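Local coordinates for TbiB1 (PDB 5V1V), which binds the leader peptide of a lasso-peptide precursor, probably to present the precursor for processing during the biosynthesis of this ribosomally made natural product, at residues Asp8-Ala13 / Arg38-Leu43; Glu51-Ile56 / Arg69-Phe74. All coordinates share one frame; numbering follows the deposited sequence.

Contact 1 (Asp8-Ala13 / Arg38-Leu43)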
loop_
_atom_site.group_PDB
_atom_site.type_symbol
_atom_site.label_atom_id
_atom_site.label_comp_id
_atom_site.label_asym_id
_atom_site.label_seq_id
_atom_site.Cartn_x
_atom_site.Cartn_y
_atom_site.Cartn_z
ATOM N N ASP A 8 5.846 12.340 -1.081
ATOM C CA ASP A 8 7.242 12.674 -0.805
ATOM C C ASP A 8 7.513 12.876 0.685
ATOM O O ASP A 8 8.667 12.940 1.103
ATOM C CB ASP A 8 7.659 13.929 -1.581
ATOM C CG ASP A 8 7.790 13.681 -3.070
ATOM O OD1 ASP A 8 8.177 12.562 -3.468
ATOM O OD2 ASP A 8 7.505 14.621 -3.842
ATOM N N ALA A 9 6.454 12.980 1.484
ATOM C CA ALA A 9 6.583 13.166 2.928
ATOM C C ALA A 9 6.663 11.863 3.729
ATOM O O ALA A 9 6.805 11.889 4.945
ATOM C CB ALA A 9 5.454 14.041 3.450
ATOM N N VAL A 10 6.595 10.730 3.039
ATOM C CA VAL A 10 6.538 9.425 3.697
ATOM C C VAL A 10 7.901 8.736 3.722
ATOM O O VAL A 10 8.589 8.647 2.698
ATOM C CB VAL A 10 5.474 8.513 3.039
ATOM C CG1 VAL A 10 5.473 7.129 3.666
ATOM C CG2 VAL A 10 4.096 9.125 3.198
ATOM N N VAL A 11 8.279 8.279 4.915
ATOM C CA VAL A 11 9.447 7.427 5.123
ATOM C C VAL A 11 8.962 5.976 5.296
ATOM O O VAL A 11 8.018 5.730 6.046
ATOM C CB VAL A 11 10.237 7.875 6.381
ATOM C CG1 VAL A 11 11.400 6.938 6.664
ATOM C CG2 VAL A 11 10.751 9.305 6.231
ATOM N N SER A 12 9.603 5.030 4.609
ATOM C CA SER A 12 9.243 3.613 4.706
ATOM C C SER A 12 10.366 2.830 5.367
ATOM O O SER A 12 11.528 2.947 4.974
ATOM C CB SER A 12 8.972 3.013 3.324
ATOM O OG SER A 12 7.976 3.724 2.634
ATOM N N ALA A 13 10.007 2.025 6.363
ATOM C CA ALA A 13 10.964 1.216 7.111
ATOM C C ALA A 13 10.532 -0.245 7.032
ATOM O O ALA A 13 9.581 -0.644 7.695
ATOM C CB ALA A 13 11.012 1.677 8.563
ATOM N N ARG A 38 3.431 -5.808 0.024
ATOM C CA ARG A 38 3.814 -6.071 -1.355
ATOM C C ARG A 38 3.322 -4.966 -2.294
ATOM O O ARG A 38 4.078 -4.493 -3.150
ATOM C CB ARG A 38 3.326 -7.443 -1.830
ATOM C CG ARG A 38 3.753 -7.781 -3.252
ATOM C CD ARG A 38 5.251 -8.002 -3.403
ATOM N NE ARG A 38 5.583 -8.304 -4.792
ATOM C CZ ARG A 38 6.504 -7.680 -5.520
ATOM N NH1 ARG A 38 7.247 -6.710 -4.999
ATOM N NH2 ARG A 38 6.699 -8.053 -6.776
ATOM N N ILE A 39 2.063 -4.563 -2.133
ATOM C CA ILE A 39 1.522 -3.446 -2.903
ATOM C C ILE A 39 2.359 -2.184 -2.675
ATOM O O ILE A 39 2.700 -1.492 -3.634
ATOM C CB ILE A 39 0.033 -3.204 -2.594
ATOM C CG1 ILE A 39 -0.784 -4.394 -3.105
ATOM C CG2 ILE A 39 -0.428 -1.897 -3.235
ATOM C CD1 ILE A 39 -2.174 -4.464 -2.509
ATOM N N TRP A 40 2.711 -1.893 -1.421
ATOM C CA TRP A 40 3.524 -0.719 -1.145
ATOM C C TRP A 40 4.862 -0.779 -1.882
ATOM O O TRP A 40 5.293 0.197 -2.498
ATOM C CB TRP A 40 3.728 -0.565 0.354
ATOM C CG TRP A 40 4.427 0.711 0.704
ATOM C CD1 TRP A 40 5.761 0.866 0.968
ATOM C CD2 TRP A 40 3.845 2.023 0.788
ATOM N NE1 TRP A 40 6.039 2.187 1.218
ATOM C CE2 TRP A 40 4.883 2.916 1.128
ATOM C CE3 TRP A 40 2.546 2.526 0.634
ATOM C CZ2 TRP A 40 4.674 4.286 1.306
ATOM C CZ3 TRP A 40 2.335 3.900 0.813
ATOM C CH2 TRP A 40 3.400 4.760 1.146
ATOM N N SER A 41 5.500 -1.945 -1.850
ATOM C CA SER A 41 6.774 -2.115 -2.541
ATOM C C SER A 41 6.656 -1.858 -4.044
ATOM O O SER A 41 7.545 -1.249 -4.655
ATOM C CB SER A 41 7.354 -3.500 -2.273
ATOM O OG SER A 41 7.691 -3.642 -0.907
ATOM N N LEU A 42 5.548 -2.299 -4.634
ATOM C CA LEU A 42 5.290 -2.053 -6.051
ATOM C C LEU A 42 5.032 -0.568 -6.330
ATOM O O LEU A 42 5.496 -0.031 -7.334
ATOM C CB LEU A 42 4.126 -2.920 -6.543
ATOM C CG LEU A 42 4.414 -4.428 -6.579
ATOM C CD1 LEU A 42 3.136 -5.249 -6.483
ATOM C CD2 LEU A 42 5.208 -4.802 -7.821
ATOM N N LEU A 43 4.296 0.097 -5.435
ATOM C CA LEU A 43 4.115 1.548 -5.543
ATOM C C LEU A 43 5.461 2.280 -5.464
ATOM O O LEU A 43 5.700 3.245 -6.195
ATOM C CB LEU A 43 3.166 2.074 -4.467
ATOM C CG LEU A 43 1.693 1.703 -4.627
ATOM C CD1 LEU A 43 0.970 2.014 -3.326
ATOM C CD2 LEU A 43 1.037 2.416 -5.800
#
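Trp40 reaches from its helix across to strand 10-15, where its indole meets Ser12 and Val10, and these two side chains supply the whole contact on the strand's side. The polar part is a single hydrogen bond. Trp40 NE1 donates to Ser12 OG over 2.8 Å, a short bond but a bent one, with an N-H...O angle of 145°. The hydroxyl lies at the edge of the indole, tilted 16° from the ring plane. Ser12 OG stands anti to its own carbonyl carbon, a setting that turns the small hydroxyl to the pyrrole N-H. Serine suits this place because it brings an acceptor without bulk, and the one polar atom of an otherwise apolar, buried ring is thereby satisfied. The same OG also has a weak hydrogen bond to Glu44, a zinc ligand with His14, so the indole is linked indirectly to the metal site.

The apolar part belongs to Val10, two residues back and therefore on the same side of the strand. Its CG1 lies 3.8 Å from Trp40 CZ2 and 4.0 Å from Trp40 CH2, meeting the benzene half of the indole obliquely. Trp40 and Val10 advance from opposite directions. With CG anti to the backbone N (chi1 -174°), the indole extends far enough to bridge a backbone gap of 9.3 Å between Ser12 CA and Trp40 CA, a span to which tryptophan's size is well matched.

Strand 10-15 pairs antiparallel with strand 18-23, whose Leu21 touches both Ser12 and Trp40. Leu78 of helix 64-80 also packs on the indole, which thus joins helix 34-44 to the three-stranded sheet and to the long C-terminal helix.

Contact 2 (Glu51-Ile56 / Arg69-Phe74). With ZN (zinc ion), chain F.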
loop_
_atom_site.group_PDB
_atom_site.type_symbol
_atom_site.label_atom_id
_atom_site.label_comp_id
_atom_site.label_asym_id
_atom_site.label_seq_id
_atom_site.Cartn_x
_atom_site.Cartn_y
_atom_site.Cartn_z
ATOM N N GLU A 51 -0.447 -2.829 -13.388
ATOM C CA GLU A 51 0.754 -3.618 -13.107
ATOM C C GLU A 51 0.678 -4.259 -11.729
ATOM O O GLU A 51 1.112 -5.392 -11.543
ATOM C CB GLU A 51 2.013 -2.754 -13.176
ATOM C CG GLU A 51 2.275 -2.158 -14.540
ATOM C CD GLU A 51 3.574 -1.394 -14.590
ATOM O OE1 GLU A 51 4.547 -1.928 -15.158
ATOM O OE2 GLU A 51 3.617 -0.267 -14.051
ATOM N N ILE A 52 0.131 -3.527 -10.760
ATOM C CA ILE A 52 0.007 -4.050 -9.408
ATOM C C ILE A 52 -1.006 -5.198 -9.390
ATOM O O ILE A 52 -0.742 -6.246 -8.818
ATOM C CB ILE A 52 -0.387 -2.947 -8.400
ATOM C CG1 ILE A 52 0.730 -1.894 -8.313
ATOM C CG2 ILE A 52 -0.696 -3.557 -7.036
ATOM C CD1 ILE A 52 0.358 -0.657 -7.525
ATOM N N VAL A 53 -2.153 -5.009 -10.038
ATOM C CA VAL A 53 -3.136 -6.083 -10.162
ATOM C C VAL A 53 -2.469 -7.327 -10.763
ATOM O O VAL A 53 -2.608 -8.430 -10.237
ATOM C CB VAL A 53 -4.365 -5.646 -10.996
ATOM C CG1 VAL A 53 -5.270 -6.837 -11.293
ATOM C CG2 VAL A 53 -5.145 -4.546 -10.280
ATOM N N ASP A 54 -1.738 -7.145 -11.858
ATOM C CA ASP A 54 -1.135 -8.278 -12.543
ATOM C C ASP A 54 -0.108 -8.969 -11.656
ATOM O O ASP A 54 -0.044 -10.195 -11.643
ATOM C CB ASP A 54 -0.536 -7.842 -13.874
ATOM C CG ASP A 54 -1.592 -7.465 -14.882
ATOM O OD1 ASP A 54 -2.799 -7.637 -14.596
ATOM O OD2 ASP A 54 -1.216 -6.984 -15.972
ATOM N N ALA A 55 0.675 -8.196 -10.902
ATOM C CA ALA A 55 1.680 -8.766 -10.007
ATOM C C ALA A 55 1.046 -9.584 -8.891
ATOM O O ALA A 55 1.473 -10.711 -8.628
ATOM C CB ALA A 55 2.572 -7.674 -9.440
ATOM N N ILE A 56 0.012 -9.034 -8.257
ATOM C CA ILE A 56 -0.674 -9.750 -7.186
ATOM C C ILE A 56 -1.340 -11.023 -7.726
ATOM O O ILE A 56 -1.282 -12.066 -7.083
ATOM C CB ILE A 56 -1.665 -8.839 -6.421
ATOM C CG1 ILE A 56 -0.930 -7.646 -5.775
ATOM C CG2 ILE A 56 -2.414 -9.630 -5.359
ATOM C CD1 ILE A 56 0.235 -8.013 -4.864
ATOM N N ARG A 69 -10.987 -5.191 -6.530
ATOM C CA ARG A 69 -11.835 -4.617 -5.483
ATOM C C ARG A 69 -11.006 -4.239 -4.258
ATOM O O ARG A 69 -11.141 -3.135 -3.718
ATOM C CB ARG A 69 -12.943 -5.596 -5.097
ATOM C CG ARG A 69 -14.031 -5.765 -6.153
ATOM C CD ARG A 69 -15.164 -6.652 -5.650
ATOM N NE ARG A 69 -14.695 -7.982 -5.257
ATOM C CZ ARG A 69 -14.943 -9.113 -5.915
ATOM N NH1 ARG A 69 -15.684 -9.117 -7.016
ATOM N NH2 ARG A 69 -14.444 -10.254 -5.456
ATOM N N ASP A 70 -10.127 -5.145 -3.836
ATOM C CA ASP A 70 -9.323 -4.902 -2.644
ATOM C C ASP A 70 -8.300 -3.799 -2.863
ATOM O O ASP A 70 -8.051 -2.984 -1.961
ATOM C CB ASP A 70 -8.602 -6.173 -2.201
ATOM C CG ASP A 70 -9.538 -7.209 -1.600
ATOM O OD1 ASP A 70 -10.745 -6.931 -1.422
ATOM O OD2 ASP A 70 -9.053 -8.316 -1.295
ATOM N N LEU A 71 -7.698 -3.773 -4.053
ATOM C CA LEU A 71 -6.700 -2.758 -4.364
ATOM C C LEU A 71 -7.331 -1.379 -4.365
ATOM O O LEU A 71 -6.766 -0.451 -3.805
ATOM C CB LEU A 71 -5.996 -3.027 -5.697
ATOM C CG LEU A 71 -4.915 -2.012 -6.092
ATOM C CD1 LEU A 71 -3.759 -2.045 -5.095
ATOM C CD2 LEU A 71 -4.424 -2.276 -7.510
ATOM N N ARG A 72 -8.510 -1.239 -4.963
ATOM C CA ARG A 72 -9.178 0.062 -4.964
ATOM C C ARG A 72 -9.360 0.599 -3.543
ATOM O O ARG A 72 -9.036 1.753 -3.259
ATOM C CB ARG A 72 -10.528 -0.009 -5.673
ATOM C CG ARG A 72 -11.205 1.360 -5.767
ATOM C CD ARG A 72 -12.653 1.328 -6.250
ATOM N NE ARG A 72 -12.859 0.515 -7.450
ATOM C CZ ARG A 72 -12.684 0.930 -8.701
ATOM N NH1 ARG A 72 -12.276 2.168 -8.960
ATOM N NH2 ARG A 72 -12.918 0.090 -9.703
ATOM N N ASP A 73 -9.877 -0.240 -2.651
ATOM C CA ASP A 73 -10.100 0.182 -1.262
ATOM C C ASP A 73 -8.794 0.496 -0.537
ATOM O O ASP A 73 -8.729 1.452 0.238
ATOM C CB ASP A 73 -10.886 -0.883 -0.473
ATOM C CG ASP A 73 -12.373 -0.898 -0.804
ATOM O OD1 ASP A 73 -12.924 0.136 -1.237
ATOM O OD2 ASP A 73 -13.002 -1.963 -0.614
ATOM N N PHE A 74 -7.757 -0.293 -0.796
ATOM C CA PHE A 74 -6.475 -0.081 -0.153
ATOM C C PHE A 74 -5.841 1.226 -0.619
ATOM O O PHE A 74 -5.368 2.023 0.196
ATOM C CB PHE A 74 -5.566 -1.274 -0.433
ATOM C CG PHE A 74 -4.232 -1.196 0.235
ATOM C CD1 PHE A 74 -4.112 -1.291 1.620
ATOM C CD2 PHE A 74 -3.084 -1.054 -0.529
ATOM C CE1 PHE A 74 -2.863 -1.242 2.222
ATOM C CE2 PHE A 74 -1.833 -1.018 0.067
ATOM C CZ PHE A 74 -1.726 -1.102 1.442
HETATM ZN ZN ZN F . -2.579 -6.520 -17.306
HETATM O O HOH W 1 -3.601 -8.291 -17.420
#
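Leu71 points its forked end at helix 49-59 and meets two neighbouring side chains there, Ile52 and Val53. Its CG is anti to the backbone N (chi1 -179°), which carries both methyls well away from the helix of Leu71. CD1 lies 3.9 Å from Ile52 CG2, while CD2 approaches Val53 CG2 to 3.7 Å and also comes within 4.0 Å of Ile52 CG2. Ile52 CG2 therefore meets both methyls of Leu71. The leucine side chain lies roughly perpendicular to that of Ile52 and at a slant to that of Val53. The beta-branched residues present a methyl close to their own backbone, and the longer leucine spans the interval between helices whose nearest CA atoms, Val53 CA and Leu71 CA, stand 7.6 Å apart. All three residues are buried, and the contact is made without hydrogen bonds.

The polar residue Asp54 is turned to another side of its helix. Its OD2 binds a zinc ion at 2.0 Å, with Glu50 and a water as further ligands, while Asp54 OD1 forms a salt bridge with Arg64.

Helix 34-44 packs on this apolar contact and completes a three-helix bundle. Together with the three-stranded antiparallel sheet, the bundle is consistent with the winged helix-turn-helix type of fold of PqqD-like RiPP recognition elements, here used to bind a leader peptide.

Contact 1 ties the sheet to helix 34-44, and contact 2 joins the two helices that follow; their centres are 15 Å apart, on opposite sides of the chain's centre. Ile39 CG2 lies 3.8 Å from Leu71 CD1 and 3.7 Å from Phe74 CE2, while Leu43 CD2 approaches Ile52 CD1 to 3.6 Å. These pairs join helix 34-44 to contact 2, while Trp40 on the same helix faces strand 10-15. The bound leader peptide packs on Ile39, Ile56 and Phe74 of segments 38-43, 51-56 and 69-74, and Asp70 OD2 is hydrogen-bonded to an aromatic and a polar side chain of the peptide. The side chain of Trp40 is about 5 Å from one zinc ion, whereas Asp54 binds another.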